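Local coordinates for uncharacterized protein (PDB 5J5K) that binds the fatty acid palmitic acid in the core of a helical bundle, and is probably a constitutive, antigenic protein of the fungal cell wall, at residues 20-25 / 48-53; 24-29 / 41-46; 112-117 / 152-157. One frame throughout, in Å; residues are numbered along the deposited sequence.

Contacts 1 and 2 are neighbouring levels of one antiparallel helix pair, 9-32 with 37-62; their centres lie about 8 Å apart, they share Asn24 and Thr25, and they touch through Leu26 and Leu50. Contact 3 comes later in the chain, where helix 106-130 packs on helix 133-156, its centre about 16 Å from each of the others. Leu116 packs against Leu50 of contact 1, and Gln44 of contact 2 probably hydrogen-bonds Asp112. All three contacts touch the same palmitic acid, so the lipid runs between the two helix pairs, with the mannose carried on the 152-157 segment beyond it.

Contact 1 of 3, residues 20-25 / 48-53; sequences KTDINT and QQLESD. With PLM (palmitic acid), chain C.
Asp22 meets Leu50 and Asp53 where helices 9-32 and 37-62, an antiparallel pair of this all-helical lipid-binding bundle, run side by side. The short segments lie 9.4 Å apart at closest approach with 161° between their directions, and the CA atoms of Asp22 and Leu50 come within 5.6 Å of each other. Asp22 bridges two environments. Its CB rests 3.7 Å from Leu50 CD1, on the apolar side, while its carboxylate reaches along the other helix to Asp53. There OD2 of Asp22 and OD2 of Asp53 are only 2.4 Å apart, with the two carboxylate planes nearly coplanar. Two oxygens this close make it probable that one of the acids holds a proton and shares it, though nothing says which; the burial of Asp22 would fit a raised affinity for that proton.

The apolar half continues inward through Ile23, whose CG1 lies 4.1 Å from Leu50 CD1 and hardly farther from CD2. With CG anti to the backbone N (chi1 172°), Leu50 sets CD1 against Asp22, whereas CD2 meets the lipid and stands 3.9 Å from carbon CD of the palmitic acid. Ile23 CD1 also reaches the far part of the acyl chain, so both side chains form part of the pocket wall. Farther out, Leu50 packs on Ile19 and Leu26 of the facing helix and on Leu116 of helix 106-130; Ile23 touches Ile86 and Ser89 of helix 83-95.

What positions Asp53 lies one turn back on its own helix. The Gln49 chain bends at chi2 (58°), and from there NE2 donates to Asp53 OD1 at 3.1 Å, meeting that oxygen from above the carboxylate plane.

Contact 2 of 3, residues 24-29 / 41-46; sequences NTLTQH and LAAQAV. With PLM (palmitic acid), chain C.
Leu26 and His29 reach across from helix 9-32 to Ala43 and Val46 on helix 37-62, the segments being almost antiparallel at 169°. Leu26 can be followed outward. Its CB is 4.1 Å from Val46 CG1. With CG set anti to the backbone N (chi1 -163°), the side chain slides past Val46 in the opposite direction and forks beside the lipid: CD1 goes on to the other helix, where it lies 3.9 Å from Val46 CB and closer still, 3.3 Å, to the carbonyl oxygen of Ala43. The other branch, CD2, turns to the palmitic acid and meets its C9 at 3.9 Å.

One turn along, His29 packs on the same helix, with no hydrogen bond across the contact. Its CB rests on Ala43 CB, and the ring then meets the second helix obliquely, with CE1 by Ala42 CB and NE2 3.7 Å from Val46 CG2. Val46 is thus gripped by both methyls, CG1 against Leu26 and Thr25 CG2, CG2 against the imidazole.

Ala43 CB also meets the acid group, 3.3 Å from O2 of the palmitic acid. Beside it Gln44 OE1 lies near lipid C3, while its NE2 is hydrogen-bonded to Asp112 of helix 106-130.

The interface thus lines the pocket from the acid group to the middle of the acyl chain, with Leu26 also packing on Glu47 and Leu50 of the facing helix. Thr27 touches Thr88 and Ala92 of helix 83-95, so that helix packs on the pair too.

Contact 3 of 3, residues 112-117 / 152-157; sequences DLNALQ and SAIAVF. With MAN (alpha-D-mannopyranose), chain B; PLM (palmitic acid), chain C.
Ile154 and Leu113 carry this contact between helix 106-130 and the last turns of helix 133-156, antiparallel segments at 162° whose axes come within 10.1 Å. Ile154 points toward the opposite helix. Its CG1, anti to the carbonyl carbon (chi1 -70°), lies 3.7 Å from Leu113 CB, and the chain brings CD1 up beside two amide side chains. Gln117 crosses it at about a right angle and brings OE1 to 3.3 Å from CD1; Asn114 approaches obliquely, its OD1 3.7 Å from the same methyl. These are van der Waals approaches, for no hydrogen bond spans the two segments. Gln117 NE2 instead makes a weak hydrogen bond to Asp147.

Leu113 comes from the facing helix and spreads over Ala153 and Phe157. CD1 sits 4.0 Å from Ala153 CB and 4.1 Å from Phe157 CD2, approaching the ring obliquely. CD2 also touches the Ala153 methyl. The same Leu113 CD2 turns to the lipid, lying 3.8 Å from C8 of the palmitic acid. Leu113 therefore serves both the helix interface and the lipid pocket. Two neighbours on the same helix also line the pocket: Leu116 CD1 is 3.6 Å from carbon CA of the palmitic acid, and Asp112 OD2 lies alongside lipid C4 and C5, while Asp112 OD1 accepts a hydrogen bond from Gln44 NE2.

Beyond this core, Leu113 and Ala153 both pack on Leu90 of helix 83-95. On the outward side Ser152 OG is covalently bonded to C1 of the mannose, which Asp91 also holds by a hydrogen bond. The arrangement is that of an antiparallel helical bundle with an apolar interior that holds palmitic acid and an O-mannosylated serine on its outer surface.

Contact 1 of 3, residues 20-25 / 48-53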
loop_
_atom_site.group_PDB
_atom_site.type_symbol
_atom_site.label_atom_id
_atom_site.label_comp_id
_atom_site.label_asym_id
_atom_site.label_seq_id
_atom_site.Cartn_x
_atom_site.Cartn_y
_atom_site.Cartn_z
ATOM N N LYS A 20 -1.990 4.570 -5.633
ATOM C CA LYS A 20 -3.243 3.908 -6.020
ATOM C C LYS A 20 -3.119 3.223 -7.391
ATOM O O LYS A 20 -3.558 2.085 -7.557
ATOM C CB LYS A 20 -4.388 4.913 -6.039
ATOM C CG LYS A 20 -5.770 4.314 -6.178
ATOM C CD LYS A 20 -6.827 5.432 -6.213
ATOM C CE LYS A 20 -8.231 4.882 -6.047
ATOM N NZ LYS A 20 -9.177 5.956 -5.685
ATOM N N THR A 21 -2.520 3.919 -8.361
ATOM C CA THR A 21 -2.288 3.362 -9.691
ATOM C C THR A 21 -1.383 2.132 -9.628
ATOM O O THR A 21 -1.663 1.103 -10.260
ATOM C CB THR A 21 -1.673 4.425 -10.618
ATOM O OG1 THR A 21 -2.620 5.483 -10.784
ATOM C CG2 THR A 21 -1.333 3.840 -11.991
ATOM N N ASP A 22 -0.302 2.236 -8.857
ATOM C CA ASP A 22 0.623 1.115 -8.656
ATOM C C ASP A 22 -0.114 -0.131 -8.122
ATOM O O ASP A 22 0.056 -1.243 -8.637
ATOM C CB ASP A 22 1.712 1.465 -7.629
ATOM C CG ASP A 22 2.696 2.511 -8.105
ATOM O OD1 ASP A 22 2.799 2.781 -9.316
ATOM O OD2 ASP A 22 3.397 3.065 -7.221
ATOM N N ILE A 23 -0.908 0.062 -7.074
ATOM C CA ILE A 23 -1.651 -1.036 -6.452
ATOM C C ILE A 23 -2.580 -1.727 -7.457
ATOM O O ILE A 23 -2.631 -2.954 -7.531
ATOM C CB ILE A 23 -2.478 -0.554 -5.249
ATOM C CG1 ILE A 23 -1.555 -0.118 -4.107
ATOM C CG2 ILE A 23 -3.421 -1.665 -4.738
ATOM C CD1 ILE A 23 -2.249 0.758 -3.075
ATOM N N ASN A 24 -3.327 -0.939 -8.217
ATOM C CA ASN A 24 -4.266 -1.512 -9.165
ATOM C C ASN A 24 -3.560 -2.224 -10.332
ATOM O O ASN A 24 -4.036 -3.248 -10.810
ATOM C CB ASN A 24 -5.251 -0.451 -9.640
ATOM C CG ASN A 24 -6.151 0.056 -8.492
ATOM O OD1 ASN A 24 -6.567 -0.716 -7.611
ATOM N ND2 ASN A 24 -6.435 1.347 -8.498
ATOM N N THR A 25 -2.414 -1.707 -10.752
ATOM C CA THR A 25 -1.580 -2.416 -11.726
ATOM C C THR A 25 -1.112 -3.752 -11.138
ATOM O O THR A 25 -1.198 -4.786 -11.805
ATOM C CB THR A 25 -0.396 -1.550 -12.196
ATOM O OG1 THR A 25 -0.915 -0.343 -12.769
ATOM C CG2 THR A 25 0.469 -2.293 -13.249
ATOM N N GLN A 48 8.184 -3.248 -6.580
ATOM C CA GLN A 48 9.323 -2.403 -6.189
ATOM C C GLN A 48 9.078 -0.913 -6.499
ATOM O O GLN A 48 9.506 -0.024 -5.739
ATOM C CB GLN A 48 10.619 -2.897 -6.839
ATOM C CG GLN A 48 11.108 -4.244 -6.260
ATOM C CD GLN A 48 11.720 -4.089 -4.871
ATOM O OE1 GLN A 48 11.116 -4.449 -3.848
ATOM N NE2 GLN A 48 12.906 -3.519 -4.832
ATOM N N GLN A 49 8.382 -0.646 -7.601
ATOM C CA GLN A 49 7.932 0.716 -7.922
ATOM C C GLN A 49 6.988 1.209 -6.840
ATOM O O GLN A 49 7.072 2.367 -6.419
ATOM C CB GLN A 49 7.247 0.755 -9.293
ATOM C CG GLN A 49 6.908 2.154 -9.806
ATOM C CD GLN A 49 8.125 3.044 -9.918
ATOM O OE1 GLN A 49 9.014 2.780 -10.712
ATOM N NE2 GLN A 49 8.170 4.106 -9.119
ATOM N N LEU A 50 6.108 0.325 -6.375
ATOM C CA LEU A 50 5.150 0.653 -5.320
ATOM C C LEU A 50 5.878 0.988 -4.018
ATOM O O LEU A 50 5.563 1.997 -3.383
ATOM C CB LEU A 50 4.158 -0.489 -5.095
ATOM C CG LEU A 50 3.202 -0.391 -3.906
ATOM C CD1 LEU A 50 2.367 0.918 -3.982
ATOM C CD2 LEU A 50 2.305 -1.625 -3.838
ATOM N N GLU A 51 6.860 0.170 -3.638
ATOM C CA GLU A 51 7.681 0.476 -2.462
ATOM C C GLU A 51 8.322 1.864 -2.562
ATOM O O GLU A 51 8.288 2.650 -1.611
ATOM C CB GLU A 51 8.778 -0.574 -2.251
ATOM C CG GLU A 51 8.272 -1.959 -1.789
ATOM C CD GLU A 51 9.418 -2.868 -1.346
ATOM O OE1 GLU A 51 10.526 -2.358 -1.091
ATOM O OE2 GLU A 51 9.216 -4.090 -1.241
ATOM N N SER A 52 8.903 2.159 -3.714
ATOM C CA SER A 52 9.552 3.442 -3.939
ATOM C C SER A 52 8.545 4.602 -3.849
ATOM O O SER A 52 8.850 5.681 -3.290
ATOM C CB SER A 52 10.233 3.436 -5.312
ATOM O OG SER A 52 10.936 4.633 -5.532
ATOM N N ASP A 53 7.347 4.383 -4.386
ATOM C CA ASP A 53 6.334 5.437 -4.422
ATOM C C ASP A 53 5.739 5.700 -3.026
ATOM O O ASP A 53 5.388 6.839 -2.689
ATOM C CB ASP A 53 5.248 5.120 -5.473
ATOM C CG ASP A 53 5.765 5.239 -6.913
ATOM O OD1 ASP A 53 6.726 6.003 -7.161
ATOM O OD2 ASP A 53 5.213 4.576 -7.812
HETATM C C1 PLM C . 4.161 -12.370 -7.477
HETATM O O1 PLM C . 4.046 -13.516 -7.961
HETATM O O2 PLM C . 3.365 -11.478 -7.840
HETATM C C2 PLM C . 5.233 -12.074 -6.465
HETATM C C3 PLM C . 5.712 -10.626 -6.567
HETATM C C4 PLM C . 4.807 -9.562 -5.953
HETATM C C5 PLM C . 4.157 -9.944 -4.634
HETATM C C6 PLM C . 3.648 -8.704 -3.915
HETATM C C7 PLM C . 2.780 -9.077 -2.730
HETATM C C8 PLM C . 2.364 -7.827 -1.963
HETATM C C9 PLM C . 1.049 -7.259 -2.467
HETATM C CA PLM C . 0.522 -6.175 -1.540
HETATM C CB PLM C . -0.630 -5.413 -2.178
HETATM C CC PLM C . -1.132 -4.288 -1.279
HETATM C CD PLM C . -0.125 -3.148 -1.199
HETATM C CE PLM C . -0.724 -1.919 -0.543
HETATM C CF PLM C . 0.307 -0.828 -0.261
HETATM C CG PLM C . -0.334 0.390 0.412
#

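Contact 2 of 3, residues 24-29 / 41-46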
loop_
_atom_site.group_PDB
_atom_site.type_symbol
_atom_site.label_atom_id
_atom_site.label_comp_id
_atom_site.label_asym_id
_atom_site.label_seq_id
_atom_site.Cartn_x
_atom_site.Cartn_y
_atom_site.Cartn_z
ATOM N N ASN A 24 -3.327 -0.939 -8.217
ATOM C CA ASN A 24 -4.266 -1.512 -9.165
ATOM C C ASN A 24 -3.560 -2.224 -10.332
ATOM O O ASN A 24 -4.036 -3.248 -10.810
ATOM C CB ASN A 24 -5.251 -0.451 -9.640
ATOM C CG ASN A 24 -6.151 0.056 -8.492
ATOM O OD1 ASN A 24 -6.567 -0.716 -7.611
ATOM N ND2 ASN A 24 -6.435 1.347 -8.498
ATOM N N THR A 25 -2.414 -1.707 -10.752
ATOM C CA THR A 25 -1.580 -2.416 -11.726
ATOM C C THR A 25 -1.112 -3.752 -11.138
ATOM O O THR A 25 -1.198 -4.786 -11.805
ATOM C CB THR A 25 -0.396 -1.550 -12.196
ATOM O OG1 THR A 25 -0.915 -0.343 -12.769
ATOM C CG2 THR A 25 0.469 -2.293 -13.249
ATOM N N LEU A 26 -0.662 -3.741 -9.881
ATOM C CA LEU A 26 -0.213 -4.962 -9.231
ATOM C C LEU A 26 -1.343 -6.006 -9.161
ATOM O O LEU A 26 -1.120 -7.194 -9.401
ATOM C CB LEU A 26 0.338 -4.648 -7.838
ATOM C CG LEU A 26 1.216 -5.661 -7.123
ATOM C CD1 LEU A 26 2.468 -6.009 -7.923
ATOM C CD2 LEU A 26 1.591 -5.111 -5.727
ATOM N N THR A 27 -2.559 -5.554 -8.863
ATOM C CA THR A 27 -3.737 -6.433 -8.837
ATOM C C THR A 27 -3.986 -7.111 -10.188
ATOM O O THR A 27 -4.296 -8.307 -10.232
ATOM C CB THR A 27 -4.970 -5.648 -8.409
ATOM O OG1 THR A 27 -4.733 -5.115 -7.101
ATOM C CG2 THR A 27 -6.235 -6.523 -8.398
ATOM N N GLN A 28 -3.847 -6.355 -11.280
ATOM C CA GLN A 28 -3.964 -6.928 -12.635
ATOM C C GLN A 28 -2.946 -8.044 -12.857
ATOM O O GLN A 28 -3.274 -9.085 -13.442
ATOM C CB GLN A 28 -3.780 -5.858 -13.723
ATOM C CG GLN A 28 -4.809 -4.738 -13.695
ATOM C CD GLN A 28 -4.628 -3.728 -14.831
ATOM O OE1 GLN A 28 -3.994 -4.019 -15.852
ATOM N NE2 GLN A 28 -5.200 -2.540 -14.658
ATOM N N HIS A 29 -1.712 -7.824 -12.397
ATOM C CA HIS A 29 -0.671 -8.838 -12.496
ATOM C C HIS A 29 -1.071 -10.091 -11.726
ATOM O O HIS A 29 -0.963 -11.195 -12.249
ATOM C CB HIS A 29 0.701 -8.310 -12.016
ATOM C CG HIS A 29 1.406 -7.456 -13.028
ATOM N ND1 HIS A 29 2.383 -7.947 -13.870
ATOM C CD2 HIS A 29 1.266 -6.147 -13.346
ATOM C CE1 HIS A 29 2.811 -6.979 -14.663
ATOM N NE2 HIS A 29 2.156 -5.873 -14.358
ATOM N N LEU A 41 8.417 -12.096 -11.920
ATOM C CA LEU A 41 9.415 -11.035 -12.066
ATOM C C LEU A 41 8.770 -9.712 -12.487
ATOM O O LEU A 41 9.099 -8.652 -11.937
ATOM C CB LEU A 41 10.480 -11.424 -13.093
ATOM C CG LEU A 41 11.568 -10.377 -13.363
ATOM C CD1 LEU A 41 12.375 -10.101 -12.092
ATOM C CD2 LEU A 41 12.481 -10.817 -14.501
ATOM N N ALA A 42 7.871 -9.781 -13.469
ATOM C CA ALA A 42 7.164 -8.592 -13.946
ATOM C C ALA A 42 6.368 -7.952 -12.825
ATOM O O ALA A 42 6.391 -6.727 -12.670
ATOM C CB ALA A 42 6.251 -8.929 -15.134
ATOM N N ALA A 43 5.662 -8.782 -12.051
ATOM C CA ALA A 43 4.893 -8.308 -10.913
ATOM C C ALA A 43 5.802 -7.680 -9.853
ATOM O O ALA A 43 5.467 -6.651 -9.249
ATOM C CB ALA A 43 4.052 -9.461 -10.299
ATOM N N GLN A 44 6.954 -8.294 -9.633
ATOM C CA GLN A 44 7.903 -7.789 -8.659
ATOM C C GLN A 44 8.442 -6.399 -9.028
ATOM O O GLN A 44 8.705 -5.582 -8.142
ATOM C CB GLN A 44 9.052 -8.769 -8.466
ATOM C CG GLN A 44 10.064 -8.336 -7.388
ATOM C CD GLN A 44 9.471 -8.318 -5.994
ATOM O OE1 GLN A 44 8.373 -8.831 -5.768
ATOM N NE2 GLN A 44 10.209 -7.749 -5.042
ATOM N N ALA A 45 8.611 -6.135 -10.320
ATOM C CA ALA A 45 9.030 -4.815 -10.774
ATOM C C ALA A 45 7.992 -3.752 -10.373
ATOM O O ALA A 45 8.353 -2.662 -9.903
ATOM C CB ALA A 45 9.254 -4.813 -12.289
ATOM N N VAL A 46 6.711 -4.089 -10.522
ATOM C CA VAL A 46 5.619 -3.193 -10.103
ATOM C C VAL A 46 5.619 -3.018 -8.589
ATOM O O VAL A 46 5.486 -1.894 -8.083
ATOM C CB VAL A 46 4.236 -3.698 -10.585
ATOM C CG1 VAL A 46 3.105 -2.730 -10.139
ATOM C CG2 VAL A 46 4.234 -3.848 -12.112
HETATM C C1 PLM C . 4.161 -12.370 -7.477
HETATM O O1 PLM C . 4.046 -13.516 -7.961
HETATM O O2 PLM C . 3.365 -11.478 -7.840
HETATM C C2 PLM C . 5.233 -12.074 -6.465
HETATM C C3 PLM C . 5.712 -10.626 -6.567
HETATM C C4 PLM C . 4.807 -9.562 -5.953
HETATM C C5 PLM C . 4.157 -9.944 -4.634
HETATM C C6 PLM C . 3.648 -8.704 -3.915
HETATM C C7 PLM C . 2.780 -9.077 -2.730
HETATM C C8 PLM C . 2.364 -7.827 -1.963
HETATM C C9 PLM C . 1.049 -7.259 -2.467
HETATM C CA PLM C . 0.522 -6.175 -1.540
HETATM C CB PLM C . -0.630 -5.413 -2.178
HETATM C CC PLM C . -1.132 -4.288 -1.279
HETATM C CD PLM C . -0.125 -3.148 -1.199
HETATM C CE PLM C . -0.724 -1.919 -0.543
HETATM C CF PLM C . 0.307 -0.828 -0.261
HETATM C CG PLM C . -0.334 0.390 0.412
#

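Contact 3 of 3, residues 112-117 / 152-157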
loop_
_atom_site.group_PDB
_atom_site.type_symbol
_atom_site.label_atom_id
_atom_site.label_comp_id
_atom_site.label_asym_id
_atom_site.label_seq_id
_atom_site.Cartn_x
_atom_site.Cartn_y
_atom_site.Cartn_z
ATOM N N ASP A 112 7.848 -9.111 0.419
ATOM C CA ASP A 112 7.140 -7.939 -0.088
ATOM C C ASP A 112 6.035 -7.452 0.863
ATOM O O ASP A 112 5.904 -6.253 1.084
ATOM C CB ASP A 112 6.494 -8.242 -1.444
ATOM C CG ASP A 112 7.493 -8.432 -2.565
ATOM O OD1 ASP A 112 8.713 -8.182 -2.387
ATOM O OD2 ASP A 112 7.022 -8.825 -3.665
ATOM N N LEU A 113 5.232 -8.379 1.391
ATOM C CA LEU A 113 4.153 -8.041 2.331
ATOM C C LEU A 113 4.698 -7.331 3.572
ATOM O O LEU A 113 4.163 -6.286 3.982
ATOM C CB LEU A 113 3.351 -9.284 2.752
ATOM C CG LEU A 113 2.386 -9.814 1.684
ATOM C CD1 LEU A 113 1.898 -11.222 2.014
ATOM C CD2 LEU A 113 1.207 -8.886 1.499
ATOM N N ASN A 114 5.758 -7.889 4.154
ATOM C CA ASN A 114 6.410 -7.281 5.323
ATOM C C ASN A 114 6.978 -5.875 5.018
ATOM O O ASN A 114 6.781 -4.927 5.804
ATOM C CB ASN A 114 7.470 -8.223 5.896
ATOM C CG ASN A 114 6.852 -9.411 6.633
ATOM O OD1 ASN A 114 6.007 -9.225 7.494
ATOM N ND2 ASN A 114 7.261 -10.627 6.286
ATOM N N ALA A 115 7.632 -5.730 3.867
ATOM C CA ALA A 115 8.226 -4.446 3.470
ATOM C C ALA A 115 7.129 -3.418 3.216
ATOM O O ALA A 115 7.216 -2.275 3.671
ATOM C CB ALA A 115 9.113 -4.607 2.222
ATOM N N LEU A 116 6.086 -3.833 2.511
ATOM C CA LEU A 116 4.967 -2.942 2.213
ATOM C C LEU A 116 4.197 -2.527 3.468
ATOM O O LEU A 116 3.789 -1.374 3.584
ATOM C CB LEU A 116 4.026 -3.572 1.188
ATOM C CG LEU A 116 4.611 -3.645 -0.228
ATOM C CD1 LEU A 116 3.744 -4.535 -1.093
ATOM C CD2 LEU A 116 4.774 -2.251 -0.839
ATOM N N GLN A 117 3.998 -3.442 4.416
ATOM C CA GLN A 117 3.317 -3.058 5.643
ATOM C C GLN A 117 4.145 -2.027 6.433
ATOM O O GLN A 117 3.593 -1.021 6.902
ATOM C CB GLN A 117 2.979 -4.262 6.528
ATOM C CG GLN A 117 2.188 -3.850 7.762
ATOM C CD GLN A 117 1.729 -5.001 8.631
ATOM O OE1 GLN A 117 2.199 -6.136 8.508
ATOM N NE2 GLN A 117 0.800 -4.702 9.537
ATOM N N SER A 152 -3.474 -10.592 7.791
ATOM C CA SER A 152 -4.198 -11.714 7.185
ATOM C C SER A 152 -3.432 -12.333 6.004
ATOM O O SER A 152 -3.206 -13.541 5.975
ATOM C CB SER A 152 -5.576 -11.222 6.735
ATOM O OG SER A 152 -6.317 -12.249 6.104
ATOM N N ALA A 153 -3.020 -11.506 5.044
ATOM C CA ALA A 153 -2.257 -11.997 3.875
ATOM C C ALA A 153 -0.935 -12.654 4.291
ATOM O O ALA A 153 -0.560 -13.706 3.762
ATOM C CB ALA A 153 -2.008 -10.872 2.856
ATOM N N ILE A 154 -0.251 -12.047 5.265
ATOM C CA ILE A 154 1.001 -12.584 5.796
ATOM C C ILE A 154 0.796 -13.969 6.430
ATOM O O ILE A 154 1.585 -14.914 6.201
ATOM C CB ILE A 154 1.638 -11.574 6.811
ATOM C CG1 ILE A 154 2.150 -10.336 6.058
ATOM C CG2 ILE A 154 2.754 -12.229 7.609
ATOM C CD1 ILE A 154 2.376 -9.093 6.946
ATOM N N ALA A 155 -0.281 -14.106 7.202
ATOM C CA ALA A 155 -0.647 -15.397 7.795
ATOM C C ALA A 155 -0.876 -16.472 6.723
ATOM O O ALA A 155 -0.429 -17.613 6.870
ATOM C CB ALA A 155 -1.886 -15.243 8.682
ATOM N N VAL A 156 -1.541 -16.105 5.634
ATOM C CA VAL A 156 -1.801 -17.049 4.541
ATOM C C VAL A 156 -0.482 -17.583 3.975
ATOM O O VAL A 156 -0.331 -18.793 3.776
ATOM C CB VAL A 156 -2.656 -16.417 3.417
ATOM C CG1 VAL A 156 -2.728 -17.357 2.214
ATOM C CG2 VAL A 156 -4.089 -16.085 3.924
ATOM N N PHE A 157 0.477 -16.678 3.773
ATOM C CA PHE A 157 1.770 -17.009 3.171
ATOM C C PHE A 157 2.891 -17.439 4.122
ATOM O O PHE A 157 4.041 -17.590 3.691
ATOM C CB PHE A 157 2.229 -15.852 2.276
ATOM C CG PHE A 157 1.449 -15.768 1.006
ATOM C CD1 PHE A 157 1.681 -16.680 -0.014
ATOM C CD2 PHE A 157 0.438 -14.834 0.850
ATOM C CE1 PHE A 157 0.943 -16.634 -1.191
ATOM C CE2 PHE A 157 -0.330 -14.795 -0.327
ATOM C CZ PHE A 157 -0.066 -15.687 -1.344
HETATM C C1 MAN B . -7.633 -11.769 5.781
HETATM C C2 MAN B . -8.341 -12.943 5.092
HETATM C C3 MAN B . -7.790 -13.194 3.695
HETATM C C4 MAN B . -7.787 -11.887 2.917
HETATM C C5 MAN B . -6.977 -10.849 3.693
HETATM C C6 MAN B . -6.840 -9.516 2.956
HETATM O O2 MAN B . -9.708 -12.633 4.984
HETATM O O3 MAN B . -8.564 -14.159 3.013
HETATM O O4 MAN B . -7.240 -12.068 1.637
HETATM O O5 MAN B . -7.626 -10.635 4.933
HETATM O O6 MAN B . -8.099 -8.942 2.712
HETATM C C1 PLM C . 4.161 -12.370 -7.477
HETATM O O1 PLM C . 4.046 -13.516 -7.961
HETATM O O2 PLM C . 3.365 -11.478 -7.840
HETATM C C2 PLM C . 5.233 -12.074 -6.465
HETATM C C3 PLM C . 5.712 -10.626 -6.567
HETATM C C4 PLM C . 4.807 -9.562 -5.953
HETATM C C5 PLM C . 4.157 -9.944 -4.634
HETATM C C6 PLM C . 3.648 -8.704 -3.915
HETATM C C7 PLM C . 2.780 -9.077 -2.730
HETATM C C8 PLM C . 2.364 -7.827 -1.963
HETATM C C9 PLM C . 1.049 -7.259 -2.467
HETATM C CA PLM C . 0.522 -6.175 -1.540
HETATM C CB PLM C . -0.630 -5.413 -2.178
HETATM C CC PLM C . -1.132 -4.288 -1.279
HETATM C CD PLM C . -0.125 -3.148 -1.199
HETATM C CE PLM C . -0.724 -1.919 -0.543
HETATM C CF PLM C . 0.307 -0.828 -0.261
HETATM C CG PLM C . -0.334 0.390 0.412
#